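Local coordinates for glutathione S-transferase family protein (Populus trichocarpa, PDB 5F06) that probably catalyses conjugation of the thiol of glutathione to electrophilic substrates, as a Phi-class glutathione transferase involved in detoxification, at residues W99-E103 against L164-H169. Residues are numbered along the deposited sequence; the frame is centred on the assembly and turned at random.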
loop_
_atom_site.group_PDB
_atom_site.type_symbol
_atom_site.label_atom_id
_atom_site.label_comp_id
_atom_site.label_asym_id
_atom_site.label_seq_id
_atom_site.Cartn_x
_atom_site.Cartn_y
_atom_site.Cartn_z
ATOM N N TRP A 99 -5.563 8.569 -2.259
ATOM C CA TRP A 99 -5.315 8.815 -0.850
ATOM C C TRP A 99 -5.286 7.542 -0.008
ATOM O O TRP A 99 -4.732 7.565 1.090
ATOM C CB TRP A 99 -6.342 9.820 -0.323
ATOM C CG TRP A 99 -6.045 11.171 -0.892
ATOM C CD1 TRP A 99 -6.583 11.723 -2.019
ATOM C CD2 TRP A 99 -5.091 12.121 -0.396
ATOM N NE1 TRP A 99 -6.033 12.961 -2.246
ATOM C CE2 TRP A 99 -5.119 13.230 -1.265
ATOM C CE3 TRP A 99 -4.227 12.143 0.701
ATOM C CZ2 TRP A 99 -4.317 14.351 -1.066
ATOM C CZ3 TRP A 99 -3.429 13.256 0.894
ATOM C CH2 TRP A 99 -3.478 14.344 0.015
ATOM N N THR A 100 -5.819 6.429 -0.517
ATOM C CA THR A 100 -5.575 5.144 0.146
ATOM C C THR A 100 -4.123 4.741 -0.075
ATOM O O THR A 100 -3.511 4.122 0.798
ATOM C CB THR A 100 -6.496 3.992 -0.340
ATOM O OG1 THR A 100 -6.367 3.799 -1.754
ATOM C CG2 THR A 100 -7.956 4.268 0.016
ATOM N N GLU A 101 -3.568 5.098 -1.231
ATOM C CA GLU A 101 -2.170 4.797 -1.507
ATOM C C GLU A 101 -1.272 5.702 -0.676
ATOM O O GLU A 101 -0.207 5.282 -0.247
ATOM C CB GLU A 101 -1.842 4.950 -2.992
ATOM C CG GLU A 101 -2.324 3.791 -3.840
ATOM C CD GLU A 101 -1.692 2.473 -3.432
ATOM O OE1 GLU A 101 -0.459 2.439 -3.229
ATOM O OE2 GLU A 101 -2.430 1.472 -3.304
ATOM N N VAL A 102 -1.710 6.934 -0.442
ATOM C CA VAL A 102 -0.973 7.848 0.423
ATOM C C VAL A 102 -0.895 7.268 1.834
ATOM O O VAL A 102 0.152 7.315 2.474
ATOM C CB VAL A 102 -1.622 9.251 0.458
ATOM C CG1 VAL A 102 -1.054 10.101 1.598
ATOM C CG2 VAL A 102 -1.421 9.950 -0.873
ATOM N N GLU A 103 -2.004 6.714 2.313
ATOM C CA GLU A 103 -2.025 6.103 3.639
ATOM C C GLU A 103 -1.063 4.921 3.715
ATOM O O GLU A 103 -0.343 4.757 4.706
ATOM C CB GLU A 103 -3.443 5.657 4.002
ATOM C CG GLU A 103 -3.610 5.209 5.461
ATOM C CD GLU A 103 -3.259 3.749 5.695
ATOM O OE1 GLU A 103 -3.442 2.931 4.764
ATOM O OE2 GLU A 103 -2.808 3.414 6.814
ATOM N N LEU A 164 -12.933 5.381 2.071
ATOM C CA LEU A 164 -12.026 4.337 2.533
ATOM C C LEU A 164 -10.652 4.908 2.885
ATOM O O LEU A 164 -9.963 4.390 3.765
ATOM C CB LEU A 164 -11.888 3.250 1.464
ATOM C CG LEU A 164 -11.140 1.988 1.891
ATOM C CD1 LEU A 164 -11.933 1.208 2.936
ATOM C CD2 LEU A 164 -10.849 1.127 0.670
ATOM N N ALA A 165 -10.263 5.979 2.194
ATOM C CA ALA A 165 -8.992 6.650 2.455
ATOM C C ALA A 165 -8.899 7.114 3.903
ATOM O O ALA A 165 -7.916 6.832 4.586
ATOM C CB ALA A 165 -8.808 7.833 1.506
ATOM N N ASP A 166 -9.921 7.827 4.372
ATOM C CA ASP A 166 -9.944 8.292 5.754
ATOM C C ASP A 166 -9.998 7.112 6.719
ATOM O O ASP A 166 -9.254 7.064 7.700
ATOM C CB ASP A 166 -11.139 9.214 5.992
ATOM C CG ASP A 166 -11.281 10.268 4.919
ATOM O OD1 ASP A 166 -10.612 11.321 5.016
ATOM O OD2 ASP A 166 -12.068 10.034 3.975
ATOM N N LEU A 167 -10.885 6.167 6.422
ATOM C CA LEU A 167 -11.117 5.009 7.279
ATOM C C LEU A 167 -9.827 4.282 7.641
ATOM O O LEU A 167 -9.623 3.899 8.800
ATOM C CB LEU A 167 -12.084 4.037 6.593
ATOM C CG LEU A 167 -12.504 2.807 7.409
ATOM C CD1 LEU A 167 -13.924 2.397 7.057
ATOM C CD2 LEU A 167 -11.550 1.624 7.213
ATOM N N HIS A 168 -8.954 4.090 6.657
ATOM C CA HIS A 168 -7.736 3.327 6.888
ATOM C C HIS A 168 -6.834 3.968 7.940
ATOM O O HIS A 168 -5.982 3.291 8.508
ATOM C CB HIS A 168 -6.964 3.136 5.581
ATOM C CG HIS A 168 -7.555 2.095 4.688
ATOM N ND1 HIS A 168 -7.104 1.868 3.407
ATOM C CD2 HIS A 168 -8.564 1.214 4.895
ATOM C CE1 HIS A 168 -7.812 0.894 2.860
ATOM N NE2 HIS A 168 -8.703 0.480 3.741
ATOM N N HIS A 169 -7.040 5.256 8.210
ATOM C CA HIS A 169 -6.226 5.997 9.184
ATOM C C HIS A 169 -6.666 5.803 10.634
ATOM O O HIS A 169 -5.943 6.164 11.562
ATOM C CB HIS A 169 -6.268 7.498 8.890
ATOM C CG HIS A 169 -5.574 7.898 7.629
ATOM N ND1 HIS A 169 -6.134 7.722 6.383
ATOM C CD2 HIS A 169 -4.372 8.483 7.422
ATOM C CE1 HIS A 169 -5.305 8.175 5.462
ATOM N NE2 HIS A 169 -4.228 8.646 6.066
HETATM O O HOH W 1 -4.748 2.670 2.495
#
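Inside the helical C-terminal domain of this glutathione transferase, E103 of helix 90-120 meets H168 and H169, the last residues of segment 164-169. The aliphatic part of E103 covers one face of the H169 imidazole: CG of E103 lies 3.5 Å from the ring centroid and 15° off the ring normal, which defines a CH-pi contact. That ring is held in orientation by its ND1, which donates to A165 O at 2.7 Å in a bent bond (N-H...O 132°) with the acceptor near the ring plane, while NE2 is hydrogen-bonded to Y147 OH. With CG anti to the backbone N (chi1 -171°) and the chain bent at chi2, E103 passes the ring and crosses H168 at about a right angle, its OE1 beside H168 CB.

The two are not directly hydrogen-bonded, since OE1 of E103 stands 4.0 Å from H168 ND1. One water bridges them, 2.6 Å from E103 OE1 and 2.7 Å from H168 ND1 in the plane of that imidazole; it also donates to T100 O. In the GST fold this cluster reaches the N-terminal domain: E103 OE1 forms a salt bridge with R67, a glutathione-binding residue, and H168 NE2 is hydrogen-bonded to T70 OG1, both partners on helix 66-76.

Closer to the start of helix 164-167 the helices pack through small groups, T100 CG2 resting 3.6 Å from A165 CA and W99 CB touching A165 CB at 3.7 Å.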